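Local coordinates for beta-galactosidase (Geobacillus stearothermophilus, PDB 4OIF), which probably hydrolyses terminal non-reducing beta-D-galactose residues in beta-D-galactosides and carries a bound zinc ion, at residues D298-V303 with S346-A351; I306-R311 with Q444-F449; P287-D292 with P339-L344. One frame throughout, in Å; residues are numbered along the deposited sequence.

How the interactions relate
All three interactions lie on one side of the catalytic TIM barrel. Interaction 1 packs helix 296-312 against helix 341-351, and its centre is about 10 Å from the centres of both others. Interaction 2 takes the same helix 296-312, further along, to helix 438-451 of the trimerisation domain; interaction 3 sets the loop before helix 296-312 against the start of helix 341-351. Interactions 2 and 3 do not touch, their centres being about 19 Å apart. Along the chain 287-292, 298-303 and 306-311 precede 339-344, 346-351 and 444-449 in matching order, so every pair crosses. Together they tie neighbouring barrel helices to each other and the barrel to the next domain.

Interaction 1: D298-V303 with S346-A351; sequences DLAMKV and SMQMIA
Ala-300 and Val-303 meet Gln-348 and Met-349 between two helices; the axes of the two segments approach to 11.3 Å, with a crossing angle of -36°. The closest CA pair, Ala-300 with Gln-348, is 8.3 Å apart, a spacing that Gln-348 and Met-349 bridge. Gln-348 does most of this: its side chain sets off on the side opposite its own backbone N and runs on extended, carrying the amide across to the other helix. There NE2 donates to Ala-300 O at 2.9 Å with an N-H...O angle of 154°. The oxygen lies close to the amide plane, but the donor stands above the carbonyl plane, 48° out of it. Both helices belong to the outer layer of the TIM barrel, and strand 356-359, whose Ile-357 touches Met-349, follows the second one. The other end of the same amide lies against Val-303, whose CG1 is 3.8 Å from Gln-348 OE1. That methyl also meets Met-349 CE at 3.7 Å, the two side chains crossing at about a right angle; a bend at chi2 brings the methionine end over. Phe-646 lies against both Ala-300 and Gln-348, while Met-644 of strand 638-645 packs on Gln-348 as well.

Interaction 2: I306-R311 with Q444-F449; sequences INDLYR and QHYRPF
Tyr-446 OH donates a hydrogen bond to Asp-308 OD2 at 2.5 Å, and the contact between 306-311 and 444-449 is this one pair of side chains. The hydroxyl comes from above the carboxylate, 40° out of its plane, while OD2 lies at the edge of the tyrosine ring, near the ring plane. The carboxylate and ring planes are turned 62° apart. Tyr-446 spans the gap because its ring leaves the backbone on the side of the carbonyl carbon, which sends it across toward the other helix. The second carboxylate oxygen is held from its own helix: Arg-311 NH1 forms a salt bridge to Asp-308 OD1 at 2.8 Å. This bond is nearly straight, 171° at the hydrogen, and meets the oxygen on the anti side, well out of the carboxylate plane, with OD1 almost in the guanidinium plane. An alanine in place of Asp-308 would probably leave both the buried Tyr-446 hydroxyl and the Arg-311 charge without this shared partner. Further out, His-352 ND1 also bonds Asp-308 OD1, and Arg-311 NH2 reaches Asp-457 and the carbonyl of Val-456 at strand 456-459. The barrel helix is thereby coupled to the trimerisation domain of its own chain. With Arg-311 alongside, the buried carboxylate is likely to stay ionised and to act as a strong acceptor for the phenol.

Interaction 3: P287-D292 with P339-L344; sequences PAWHND and PGMHFL
Met-341 meets the rings of Trp-289 and His-290 from the first turn of helix 341-351. Its SD sits over one face of the indole, 4.1 Å from the centroid of the six-membered ring and 18° off the ring normal, a Met-aromatic contact. Pro-287 CB lies on the opposite face, each offset toward the rim, so that the indole has a neighbour on both faces. With CG anti to the backbone N (chi1 171°) and bends at chi2 and chi3, the methionine turns its sulfur to the tryptophan and its methyl to the histidine. Van der Waals contact follows: Met-341 CE touches His-290 CE1 at 3.6 Å, and Met-341 CG comes equally near to His-290 NE2. The imidazole meets the methyl obliquely, while Trp-289 CB lies over one of its faces. Among polar bonds, Asn-291 ND2 donates to Ala-288 O at 2.8 Å, bracing the type II turn from Ala-288 to Asn-291. Gly-340 occupies the N-cap position of helix 341-351, where Glu-390 takes the Gly-340 and Phe-343 amides. The arrangement fits a TIM barrel: the loop after strand 282-284 packs on helix 341-351, and the Trp-289 side chain is about 11 Å from that of Trp-330, a predicted substrate-binding residue.

Interaction 1: D298-V303 with S346-A351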
ATOM      1  N   ASP A 298     -22.905  -6.109  17.756  1.00 10.68           N
ATOM      2  CA  ASP A 298     -22.708  -6.294  16.304  1.00 12.34           C
ATOM      3  C   ASP A 298     -21.726  -7.433  15.993  1.00  9.91           C
ATOM      4  O   ASP A 298     -21.960  -8.289  15.105  1.00 13.97           O
ATOM      5  CB  ASP A 298     -22.206  -4.996  15.659  1.00 22.55           C
ATOM      6  CG  ASP A 298     -23.249  -3.889  15.660  1.00 23.41           C
ATOM      7  OD1 ASP A 298     -24.442  -4.165  15.390  1.00 36.06           O
ATOM      8  OD2 ASP A 298     -22.862  -2.734  15.940  1.00 37.75           O
ATOM      9  N   LEU A 299     -20.623  -7.442  16.737  1.00 11.28           N
ATOM     10  CA  LEU A 299     -19.640  -8.512  16.620  1.00 10.11           C
ATOM     11  C   LEU A 299     -20.276  -9.857  16.970  1.00  7.72           C
ATOM     12  O   LEU A 299     -20.105 -10.846  16.240  1.00  8.79           O
ATOM     13  CB  LEU A 299     -18.440  -8.240  17.517  1.00  6.88           C
ATOM     14  CG  LEU A 299     -17.264  -9.202  17.371  1.00 11.24           C
ATOM     15  CD1 LEU A 299     -16.878  -9.317  15.907  1.00  9.42           C
ATOM     16  CD2 LEU A 299     -16.076  -8.718  18.198  1.00  5.90           C
ATOM     17  N   ALA A 300     -21.018  -9.877  18.079  1.00  7.85           N
ATOM     18  CA  ALA A 300     -21.658 -11.103  18.554  1.00  6.68           C
ATOM     19  C   ALA A 300     -22.600 -11.643  17.489  1.00  9.06           C
ATOM     20  O   ALA A 300     -22.635 -12.846  17.231  1.00  7.35           O
ATOM     21  CB  ALA A 300     -22.406 -10.858  19.852  1.00  7.41           C
ATOM     22  N   MET A 301     -23.344 -10.737  16.864  1.00 10.66           N
ATOM     23  CA  MET A 301     -24.215 -11.083  15.748  1.00  9.91           C
ATOM     24  C   MET A 301     -23.434 -11.729  14.606  1.00 11.09           C
ATOM     25  O   MET A 301     -23.863 -12.760  14.065  1.00 10.73           O
ATOM     26  CB  MET A 301     -24.943  -9.845  15.234  1.00 10.21           C
ATOM     27  CG  MET A 301     -25.971 -10.150  14.159  1.00  9.59           C
ATOM     28  SD  MET A 301     -26.835  -8.664  13.652  1.00 14.24           S
ATOM     29  CE  MET A 301     -25.445  -7.702  13.072  1.00 14.20           C
ATOM     30  N   LYS A 302     -22.302 -11.124  14.235  1.00  8.92           N
ATOM     31  CA  LYS A 302     -21.451 -11.722  13.189  1.00 12.67           C
ATOM     32  C   LYS A 302     -21.012 -13.153  13.535  1.00  7.67           C
ATOM     33  O   LYS A 302     -21.032 -14.081  12.682  1.00  7.68           O
ATOM     34  CB  LYS A 302     -20.211 -10.860  12.939  1.00  9.97           C
ATOM     35  CG  LYS A 302     -20.465  -9.578  12.176  1.00  4.10           C
ATOM     36  CD  LYS A 302     -19.165  -8.837  11.971  1.00  7.63           C
ATOM     37  CE  LYS A 302     -19.383  -7.366  11.758  1.00 11.02           C
ATOM     38  NZ  LYS A 302     -18.092  -6.616  11.718  1.00 23.39           N
ATOM     39  N   VAL A 303     -20.635 -13.329  14.800  1.00 10.36           N
ATOM     40  CA  VAL A 303     -20.208 -14.636  15.282  1.00  9.59           C
ATOM     41  C   VAL A 303     -21.350 -15.641  15.165  1.00 10.17           C
ATOM     42  O   VAL A 303     -21.171 -16.767  14.693  1.00  8.47           O
ATOM     43  CB  VAL A 303     -19.718 -14.565  16.741  1.00 11.45           C
ATOM     44  CG1 VAL A 303     -19.294 -15.943  17.230  1.00  5.86           C
ATOM     45  CG2 VAL A 303     -18.566 -13.581  16.861  1.00  7.33           C
ATOM     46  N   SER A 346     -18.338 -18.205  25.236  1.00  4.84           N
ATOM     47  CA  SER A 346     -18.421 -19.659  25.244  1.00  7.43           C
ATOM     48  C   SER A 346     -19.877 -20.127  25.265  1.00  6.94           C
ATOM     49  O   SER A 346     -20.281 -21.062  24.523  1.00  8.97           O
ATOM     50  CB  SER A 346     -17.657 -20.220  26.439  1.00 10.34           C
ATOM     51  OG  SER A 346     -16.346 -19.701  26.464  1.00  7.34           O
ATOM     52  N   MET A 347     -20.673 -19.468  26.105  1.00  5.42           N
ATOM     53  CA  MET A 347     -22.090 -19.803  26.160  1.00  9.09           C
ATOM     54  C   MET A 347     -22.759 -19.540  24.812  1.00  9.74           C
ATOM     55  O   MET A 347     -23.620 -20.320  24.389  1.00  6.36           O
ATOM     56  CB  MET A 347     -22.794 -19.022  27.267  1.00  9.45           C
ATOM     57  CG  MET A 347     -22.293 -19.381  28.655  1.00 11.07           C
ATOM     58  SD  MET A 347     -22.575 -21.115  29.060  1.00 13.06           S
ATOM     59  CE  MET A 347     -20.919 -21.628  29.477  1.00  3.84           C
ATOM     60  N   GLN A 348     -22.357 -18.461  24.135  1.00  6.10           N
ATOM     61  CA  GLN A 348     -22.922 -18.166  22.821  1.00  5.97           C
ATOM     62  C   GLN A 348     -22.597 -19.282  21.844  1.00 14.32           C
ATOM     63  O   GLN A 348     -23.430 -19.671  21.011  1.00  9.75           O
ATOM     64  CB  GLN A 348     -22.411 -16.842  22.267  1.00  8.58           C
ATOM     65  CG  GLN A 348     -23.092 -16.487  20.954  1.00  7.67           C
ATOM     66  CD  GLN A 348     -22.442 -15.338  20.209  1.00 11.62           C
ATOM     67  OE1 GLN A 348     -21.245 -15.066  20.364  1.00  8.14           O
ATOM     68  NE2 GLN A 348     -23.233 -14.660  19.377  1.00  5.10           N
ATOM     69  N   MET A 349     -21.378 -19.799  21.955  1.00  8.88           N
ATOM     70  CA  MET A 349     -20.969 -20.901  21.103  1.00  9.49           C
ATOM     71  C   MET A 349     -21.852 -22.116  21.331  1.00 14.07           C
ATOM     72  O   MET A 349     -22.326 -22.727  20.363  1.00 14.34           O
ATOM     73  CB  MET A 349     -19.502 -21.244  21.339  1.00 15.86           C
ATOM     74  CG  MET A 349     -18.558 -20.290  20.633  1.00 11.96           C
ATOM     75  SD  MET A 349     -18.677 -20.454  18.845  1.00 28.86           S
ATOM     76  CE  MET A 349     -17.704 -19.044  18.324  1.00 17.57           C
ATOM     77  N   ILE A 350     -22.087 -22.465  22.595  1.00  8.12           N
ATOM     78  CA  ILE A 350     -22.971 -23.602  22.875  1.00  4.84           C
ATOM     79  C   ILE A 350     -24.409 -23.337  22.384  1.00  8.77           C
ATOM     80  O   ILE A 350     -25.103 -24.237  21.918  1.00  8.91           O
ATOM     81  CB  ILE A 350     -22.990 -23.941  24.387  1.00 14.67           C
ATOM     82  CG1 ILE A 350     -21.562 -24.198  24.884  1.00  9.16           C
ATOM     83  CG2 ILE A 350     -23.907 -25.150  24.693  1.00  2.60           C
ATOM     84  CD1 ILE A 350     -20.873 -25.342  24.176  1.00 11.38           C
ATOM     85  N   ALA A 351     -24.846 -22.091  22.474  1.00 11.84           N
ATOM     86  CA  ALA A 351     -26.223 -21.752  22.164  1.00 11.32           C
ATOM     87  C   ALA A 351     -26.544 -21.902  20.669  1.00 13.42           C
ATOM     88  O   ALA A 351     -27.681 -22.202  20.302  1.00 10.48           O
ATOM     89  CB  ALA A 351     -26.524 -20.340  22.632  1.00  6.19           C
TER

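Interaction 2: I306-R311 with Q444-F449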
ATOM      1  N   ILE A 306     -21.810 -16.799  11.605  1.00  9.06           N
ATOM      2  CA  ILE A 306     -20.908 -17.893  11.205  1.00 20.40           C
ATOM      3  C   ILE A 306     -21.259 -19.226  11.887  1.00 13.57           C
ATOM      4  O   ILE A 306     -21.214 -20.293  11.258  1.00  9.10           O
ATOM      5  CB  ILE A 306     -19.434 -17.575  11.489  1.00 19.23           C
ATOM      6  CG1 ILE A 306     -18.986 -16.433  10.601  1.00 17.31           C
ATOM      7  CG2 ILE A 306     -18.559 -18.786  11.152  1.00 11.45           C
ATOM      8  CD1 ILE A 306     -18.872 -16.830   9.140  1.00 24.93           C
ATOM      9  N   ASN A 307     -21.627 -19.170  13.161  1.00 13.75           N
ATOM     10  CA  ASN A 307     -22.064 -20.381  13.842  1.00  6.97           C
ATOM     11  C   ASN A 307     -23.235 -21.016  13.124  1.00  9.71           C
ATOM     12  O   ASN A 307     -23.269 -22.215  12.937  1.00 10.17           O
ATOM     13  CB  ASN A 307     -22.445 -20.087  15.279  1.00 10.02           C
ATOM     14  CG  ASN A 307     -21.245 -19.908  16.178  1.00 16.95           C
ATOM     15  OD1 ASN A 307     -20.116 -20.280  15.833  1.00 13.97           O
ATOM     16  ND2 ASN A 307     -21.487 -19.349  17.355  1.00 12.70           N
ATOM     17  N   ASP A 308     -24.195 -20.205  12.706  1.00  7.77           N
ATOM     18  CA  ASP A 308     -25.367 -20.751  12.064  1.00  8.76           C
ATOM     19  C   ASP A 308     -24.959 -21.403  10.750  1.00 17.76           C
ATOM     20  O   ASP A 308     -25.447 -22.490  10.382  1.00 14.28           O
ATOM     21  CB  ASP A 308     -26.409 -19.659  11.865  1.00  7.71           C
ATOM     22  CG  ASP A 308     -27.020 -19.206  13.182  1.00 15.19           C
ATOM     23  OD1 ASP A 308     -26.860 -19.922  14.197  1.00 10.46           O
ATOM     24  OD2 ASP A 308     -27.657 -18.137  13.213  1.00 10.96           O
ATOM     25  N   LEU A 309     -24.030 -20.759  10.060  1.00 11.83           N
ATOM     26  CA  LEU A 309     -23.551 -21.317   8.815  1.00  9.16           C
ATOM     27  C   LEU A 309     -22.934 -22.704   9.041  1.00 12.98           C
ATOM     28  O   LEU A 309     -23.328 -23.685   8.397  1.00 15.78           O
ATOM     29  CB  LEU A 309     -22.542 -20.362   8.159  1.00 10.14           C
ATOM     30  CG  LEU A 309     -21.827 -20.890   6.909  1.00 16.40           C
ATOM     31  CD1 LEU A 309     -22.805 -21.239   5.788  1.00  8.23           C
ATOM     32  CD2 LEU A 309     -20.798 -19.892   6.436  1.00 11.23           C
ATOM     33  N   TYR A 310     -21.993 -22.793   9.975  1.00 14.96           N
ATOM     34  CA  TYR A 310     -21.223 -24.024  10.152  1.00 14.99           C
ATOM     35  C   TYR A 310     -22.006 -25.145  10.841  1.00 11.56           C
ATOM     36  O   TYR A 310     -21.754 -26.328  10.607  1.00  6.19           O
ATOM     37  CB  TYR A 310     -19.931 -23.725  10.914  1.00 10.70           C
ATOM     38  CG  TYR A 310     -18.919 -22.989  10.061  1.00 17.64           C
ATOM     39  CD1 TYR A 310     -19.041 -22.979   8.673  1.00 16.41           C
ATOM     40  CD2 TYR A 310     -17.845 -22.314  10.633  1.00 12.33           C
ATOM     41  CE1 TYR A 310     -18.132 -22.317   7.877  1.00 14.06           C
ATOM     42  CE2 TYR A 310     -16.923 -21.647   9.840  1.00 15.61           C
ATOM     43  CZ  TYR A 310     -17.080 -21.647   8.459  1.00 16.82           C
ATOM     44  OH  TYR A 310     -16.189 -20.985   7.645  1.00 13.12           O
ATOM     45  N   ARG A 311     -22.965 -24.779  11.678  1.00  8.53           N
ATOM     46  CA  ARG A 311     -23.883 -25.768  12.212  1.00 11.87           C
ATOM     47  C   ARG A 311     -24.678 -26.333  11.052  1.00 10.36           C
ATOM     48  O   ARG A 311     -24.754 -27.546  10.874  1.00 13.22           O
ATOM     49  CB  ARG A 311     -24.820 -25.169  13.265  1.00  9.34           C
ATOM     50  CG  ARG A 311     -25.704 -26.203  13.983  1.00  6.30           C
ATOM     51  CD  ARG A 311     -26.897 -25.538  14.628  1.00  7.13           C
ATOM     52  NE  ARG A 311     -27.654 -24.790  13.632  1.00 12.95           N
ATOM     53  CZ  ARG A 311     -27.698 -23.466  13.549  1.00  9.88           C
ATOM     54  NH1 ARG A 311     -27.028 -22.718  14.422  1.00  8.18           N
ATOM     55  NH2 ARG A 311     -28.411 -22.897  12.585  1.00  7.32           N
ATOM     56  N   GLN A 444     -26.447  -8.412   7.134  1.00  9.87           N
ATOM     57  CA  GLN A 444     -27.470  -7.367   7.216  1.00 12.62           C
ATOM     58  C   GLN A 444     -28.862  -7.974   7.172  1.00 16.54           C
ATOM     59  O   GLN A 444     -29.785  -7.492   7.839  1.00 13.52           O
ATOM     60  CB  GLN A 444     -27.336  -6.343   6.087  1.00  8.92           C
ATOM     61  CG  GLN A 444     -26.136  -5.449   6.219  1.00 15.33           C
ATOM     62  CD  GLN A 444     -25.737  -5.284   7.665  1.00 32.24           C
ATOM     63  OE1 GLN A 444     -26.452  -4.650   8.453  1.00 31.31           O
ATOM     64  NE2 GLN A 444     -24.596  -5.872   8.036  1.00 26.93           N
ATOM     65  N   HIS A 445     -29.028  -9.031   6.386  1.00 11.36           N
ATOM     66  CA  HIS A 445     -30.365  -9.619   6.328  1.00 12.53           C
ATOM     67  C   HIS A 445     -30.649 -10.538   7.525  1.00 15.62           C
ATOM     68  O   HIS A 445     -31.795 -10.714   7.939  1.00 14.69           O
ATOM     69  CB  HIS A 445     -30.546 -10.321   4.991  1.00  8.15           C
ATOM     70  CG  HIS A 445     -30.671  -9.356   3.854  1.00 14.11           C
ATOM     71  ND1 HIS A 445     -31.871  -9.086   3.234  1.00  5.81           N
ATOM     72  CD2 HIS A 445     -29.757  -8.529   3.288  1.00  8.31           C
ATOM     73  CE1 HIS A 445     -31.682  -8.168   2.303  1.00  7.53           C
ATOM     74  NE2 HIS A 445     -30.410  -7.814   2.315  1.00  6.53           N
ATOM     75  N   TYR A 446     -29.589 -11.069   8.108  1.00  7.57           N
ATOM     76  CA  TYR A 446     -29.671 -11.832   9.339  1.00  9.37           C
ATOM     77  C   TYR A 446     -30.093 -10.954  10.518  1.00 11.54           C
ATOM     78  O   TYR A 446     -30.824 -11.402  11.407  1.00  8.23           O
ATOM     79  CB  TYR A 446     -28.306 -12.462   9.587  1.00 10.58           C
ATOM     80  CG  TYR A 446     -28.103 -13.326  10.810  1.00  9.08           C
ATOM     81  CD1 TYR A 446     -28.540 -14.641  10.832  1.00  7.35           C
ATOM     82  CD2 TYR A 446     -27.366 -12.860  11.897  1.00  8.31           C
ATOM     83  CE1 TYR A 446     -28.301 -15.458  11.925  1.00  4.84           C
ATOM     84  CE2 TYR A 446     -27.111 -13.670  12.997  1.00  8.45           C
ATOM     85  CZ  TYR A 446     -27.582 -14.976  13.006  1.00 13.16           C
ATOM     86  OH  TYR A 446     -27.340 -15.797  14.099  1.00  8.12           O
ATOM     87  N   ARG A 447     -29.627  -9.703  10.512  1.00 12.76           N
ATOM     88  CA  ARG A 447     -29.761  -8.812  11.665  1.00 10.83           C
ATOM     89  C   ARG A 447     -31.158  -8.779  12.332  1.00 13.28           C
ATOM     90  O   ARG A 447     -31.252  -8.956  13.540  1.00 10.16           O
ATOM     91  CB  ARG A 447     -29.344  -7.382  11.289  1.00  9.13           C
ATOM     92  CG  ARG A 447     -29.544  -6.387  12.433  1.00  7.86           C
ATOM     93  CD  ARG A 447     -29.411  -4.952  11.980  1.00  9.43           C
ATOM     94  NE  ARG A 447     -28.084  -4.700  11.435  1.00 18.04           N
ATOM     95  CZ  ARG A 447     -27.006  -4.496  12.188  1.00 27.06           C
ATOM     96  NH1 ARG A 447     -27.110  -4.511  13.513  1.00 24.52           N
ATOM     97  NH2 ARG A 447     -25.827  -4.275  11.622  1.00 37.74           N
ATOM     98  N   PRO A 448     -32.240  -8.558  11.561  1.00 14.83           N
ATOM     99  CA  PRO A 448     -33.541  -8.499  12.246  1.00 14.85           C
ATOM    100  C   PRO A 448     -33.930  -9.804  12.932  1.00 10.14           C
ATOM    101  O   PRO A 448     -34.601  -9.770  13.957  1.00 21.34           O
ATOM    102  CB  PRO A 448     -34.527  -8.177  11.109  1.00 10.81           C
ATOM    103  CG  PRO A 448     -33.701  -7.556  10.051  1.00 13.20           C
ATOM    104  CD  PRO A 448     -32.376  -8.272  10.122  1.00  8.84           C
ATOM    105  N   PHE A 449     -33.503 -10.937  12.390  1.00 12.96           N
ATOM    106  CA  PHE A 449     -33.850 -12.234  12.978  1.00 12.89           C
ATOM    107  C   PHE A 449     -33.050 -12.469  14.258  1.00 12.30           C
ATOM    108  O   PHE A 449     -33.578 -12.980  15.245  1.00 13.67           O
ATOM    109  CB  PHE A 449     -33.637 -13.347  11.946  1.00  7.71           C
ATOM    110  CG  PHE A 449     -34.556 -13.216  10.761  1.00 12.45           C
ATOM    111  CD1 PHE A 449     -35.798 -13.836  10.759  1.00 12.99           C
ATOM    112  CD2 PHE A 449     -34.218 -12.400   9.687  1.00 12.32           C
ATOM    113  CE1 PHE A 449     -36.672 -13.680   9.696  1.00 11.42           C
ATOM    114  CE2 PHE A 449     -35.082 -12.238   8.615  1.00 11.30           C
ATOM    115  CZ  PHE A 449     -36.311 -12.879   8.618  1.00 15.61           C
TER

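Interaction 3: P287-D292 with P339-L344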
ATOM      1  N   PRO A 287     -12.943 -13.651  17.304  1.00 10.54           N
ATOM      2  CA  PRO A 287     -13.551 -12.327  17.154  1.00 17.23           C
ATOM      3  C   PRO A 287     -12.708 -11.259  17.836  1.00 14.23           C
ATOM      4  O   PRO A 287     -12.124 -11.539  18.885  1.00  7.04           O
ATOM      5  CB  PRO A 287     -14.910 -12.476  17.851  1.00  7.72           C
ATOM      6  CG  PRO A 287     -15.135 -13.941  17.968  1.00  8.39           C
ATOM      7  CD  PRO A 287     -13.777 -14.536  18.136  1.00 11.13           C
ATOM      8  N   ALA A 288     -12.647 -10.062  17.260  1.00  9.83           N
ATOM      9  CA  ALA A 288     -11.852  -8.998  17.845  1.00  5.33           C
ATOM     10  C   ALA A 288     -12.658  -8.253  18.905  1.00 14.59           C
ATOM     11  O   ALA A 288     -13.045  -7.096  18.710  1.00  6.38           O
ATOM     12  CB  ALA A 288     -11.366  -8.051  16.774  1.00 10.81           C
ATOM     13  N   TRP A 289     -12.905  -8.932  20.029  1.00 11.78           N
ATOM     14  CA  TRP A 289     -13.734  -8.382  21.100  1.00 13.14           C
ATOM     15  C   TRP A 289     -13.160  -7.085  21.657  1.00 12.08           C
ATOM     16  O   TRP A 289     -11.958  -6.968  21.873  1.00  6.04           O
ATOM     17  CB  TRP A 289     -13.901  -9.385  22.247  1.00 13.98           C
ATOM     18  CG  TRP A 289     -14.586 -10.690  21.885  1.00 14.90           C
ATOM     19  CD1 TRP A 289     -14.027 -11.944  21.894  1.00 14.63           C
ATOM     20  CD2 TRP A 289     -15.950 -10.867  21.478  1.00  8.85           C
ATOM     21  NE1 TRP A 289     -14.962 -12.886  21.520  1.00 11.27           N
ATOM     22  CE2 TRP A 289     -16.147 -12.253  21.260  1.00  8.49           C
ATOM     23  CE3 TRP A 289     -17.025  -9.993  21.283  1.00  8.92           C
ATOM     24  CZ2 TRP A 289     -17.371 -12.777  20.847  1.00 11.51           C
ATOM     25  CZ3 TRP A 289     -18.243 -10.515  20.874  1.00  7.30           C
ATOM     26  CH2 TRP A 289     -18.405 -11.896  20.659  1.00  9.30           C
ATOM     27  N   HIS A 290     -14.054  -6.123  21.870  1.00 11.39           N
ATOM     28  CA  HIS A 290     -13.745  -4.839  22.481  1.00 10.64           C
ATOM     29  C   HIS A 290     -12.957  -3.927  21.550  1.00  9.50           C
ATOM     30  O   HIS A 290     -12.277  -3.010  22.009  1.00  8.37           O
ATOM     31  CB  HIS A 290     -12.986  -5.035  23.799  1.00 11.56           C
ATOM     32  CG  HIS A 290     -13.572  -6.095  24.679  1.00 13.07           C
ATOM     33  ND1 HIS A 290     -14.862  -6.031  25.163  1.00 11.00           N
ATOM     34  CD2 HIS A 290     -13.040  -7.240  25.168  1.00  8.83           C
ATOM     35  CE1 HIS A 290     -15.100  -7.096  25.908  1.00 11.10           C
ATOM     36  NE2 HIS A 290     -14.011  -7.844  25.927  1.00  7.71           N
ATOM     37  N   ASN A 291     -13.069  -4.172  20.245  1.00  9.93           N
ATOM     38  CA  ASN A 291     -12.527  -3.257  19.241  1.00 10.97           C
ATOM     39  C   ASN A 291     -13.233  -1.913  19.321  1.00 10.17           C
ATOM     40  O   ASN A 291     -14.269  -1.788  19.971  1.00  8.75           O
ATOM     41  CB  ASN A 291     -12.640  -3.838  17.819  1.00  9.59           C
ATOM     42  CG  ASN A 291     -14.093  -3.974  17.330  1.00 14.88           C
ATOM     43  OD1 ASN A 291     -14.741  -2.988  16.967  1.00 12.25           O
ATOM     44  ND2 ASN A 291     -14.581  -5.212  17.270  1.00 11.87           N
ATOM     45  N   ASP A 292     -12.677  -0.906  18.660  1.00 10.98           N
ATOM     46  CA  ASP A 292     -13.228   0.437  18.782  1.00 14.77           C
ATOM     47  C   ASP A 292     -14.035   0.857  17.566  1.00 13.22           C
ATOM     48  O   ASP A 292     -14.227   2.047  17.343  1.00 15.56           O
ATOM     49  CB  ASP A 292     -12.106   1.463  19.046  1.00 16.45           C
ATOM     50  CG  ASP A 292     -11.136   1.607  17.881  1.00 17.31           C
ATOM     51  OD1 ASP A 292     -11.182   0.772  16.942  1.00 12.79           O
ATOM     52  OD2 ASP A 292     -10.305   2.550  17.929  1.00 14.05           O
ATOM     53  N   PRO A 339     -13.206  -9.241  31.741  1.00 12.66           N
ATOM     54  CA  PRO A 339     -13.843 -10.189  32.669  1.00  6.77           C
ATOM     55  C   PRO A 339     -15.283 -10.469  32.257  1.00  9.67           C
ATOM     56  O   PRO A 339     -15.996  -9.521  31.918  1.00 10.32           O
ATOM     57  CB  PRO A 339     -13.795  -9.454  34.007  1.00  5.25           C
ATOM     58  CG  PRO A 339     -12.575  -8.577  33.899  1.00 15.29           C
ATOM     59  CD  PRO A 339     -12.488  -8.166  32.451  1.00 10.43           C
ATOM     60  N   GLY A 340     -15.686 -11.737  32.241  1.00  5.54           N
ATOM     61  CA  GLY A 340     -17.040 -12.103  31.874  1.00  5.55           C
ATOM     62  C   GLY A 340     -17.253 -12.392  30.392  1.00 13.50           C
ATOM     63  O   GLY A 340     -18.152 -13.157  30.022  1.00  7.17           O
ATOM     64  N   MET A 341     -16.430 -11.788  29.540  1.00  9.68           N
ATOM     65  CA  MET A 341     -16.628 -11.905  28.107  1.00 13.25           C
ATOM     66  C   MET A 341     -16.297 -13.313  27.614  1.00 14.24           C
ATOM     67  O   MET A 341     -16.913 -13.813  26.661  1.00 10.25           O
ATOM     68  CB  MET A 341     -15.787 -10.863  27.366  1.00 12.83           C
ATOM     69  CG  MET A 341     -15.762 -11.041  25.857  1.00  8.17           C
ATOM     70  SD  MET A 341     -17.396 -10.981  25.100  1.00 17.76           S
ATOM     71  CE  MET A 341     -17.872  -9.326  25.510  1.00  4.29           C
ATOM     72  N   HIS A 342     -15.325 -13.956  28.256  1.00  9.65           N
ATOM     73  CA  HIS A 342     -14.976 -15.303  27.844  1.00  8.95           C
ATOM     74  C   HIS A 342     -16.125 -16.255  28.146  1.00  7.32           C
ATOM     75  O   HIS A 342     -16.547 -17.046  27.283  1.00  8.55           O
ATOM     76  CB  HIS A 342     -13.702 -15.795  28.518  1.00  8.26           C
ATOM     77  CG  HIS A 342     -13.339 -17.184  28.107  1.00 13.35           C
ATOM     78  ND1 HIS A 342     -13.189 -17.544  26.786  1.00 15.22           N
ATOM     79  CD2 HIS A 342     -13.159 -18.316  28.827  1.00 12.06           C
ATOM     80  CE1 HIS A 342     -12.899 -18.830  26.713  1.00 14.61           C
ATOM     81  NE2 HIS A 342     -12.882 -19.323  27.937  1.00 13.13           N
ATOM     82  N   PHE A 343     -16.642 -16.166  29.367  1.00  7.23           N
ATOM     83  CA  PHE A 343     -17.795 -16.976  29.749  1.00 13.64           C
ATOM     84  C   PHE A 343     -18.965 -16.774  28.758  1.00  9.91           C
ATOM     85  O   PHE A 343     -19.550 -17.743  28.216  1.00  8.46           O
ATOM     86  CB  PHE A 343     -18.231 -16.656  31.189  1.00  8.87           C
ATOM     87  CG  PHE A 343     -19.213 -17.636  31.729  1.00  8.96           C
ATOM     88  CD1 PHE A 343     -18.782 -18.788  32.354  1.00 10.33           C
ATOM     89  CD2 PHE A 343     -20.576 -17.449  31.540  1.00 13.69           C
ATOM     90  CE1 PHE A 343     -19.691 -19.729  32.803  1.00  5.72           C
ATOM     91  CE2 PHE A 343     -21.486 -18.377  31.994  1.00  6.65           C
ATOM     92  CZ  PHE A 343     -21.041 -19.521  32.625  1.00  4.56           C
ATOM     93  N   LEU A 344     -19.262 -15.504  28.503  1.00  7.54           N
ATOM     94  CA  LEU A 344     -20.345 -15.094  27.611  1.00  7.67           C
ATOM     95  C   LEU A 344     -20.205 -15.685  26.217  1.00  8.25           C
ATOM     96  O   LEU A 344     -21.145 -16.313  25.701  1.00 10.74           O
ATOM     97  CB  LEU A 344     -20.394 -13.565  27.537  1.00  6.73           C
ATOM     98  CG  LEU A 344     -21.188 -12.855  26.441  1.00  8.31           C
ATOM     99  CD1 LEU A 344     -22.667 -13.237  26.437  1.00  6.57           C
ATOM    100  CD2 LEU A 344     -21.017 -11.336  26.561  1.00  3.38           C
TER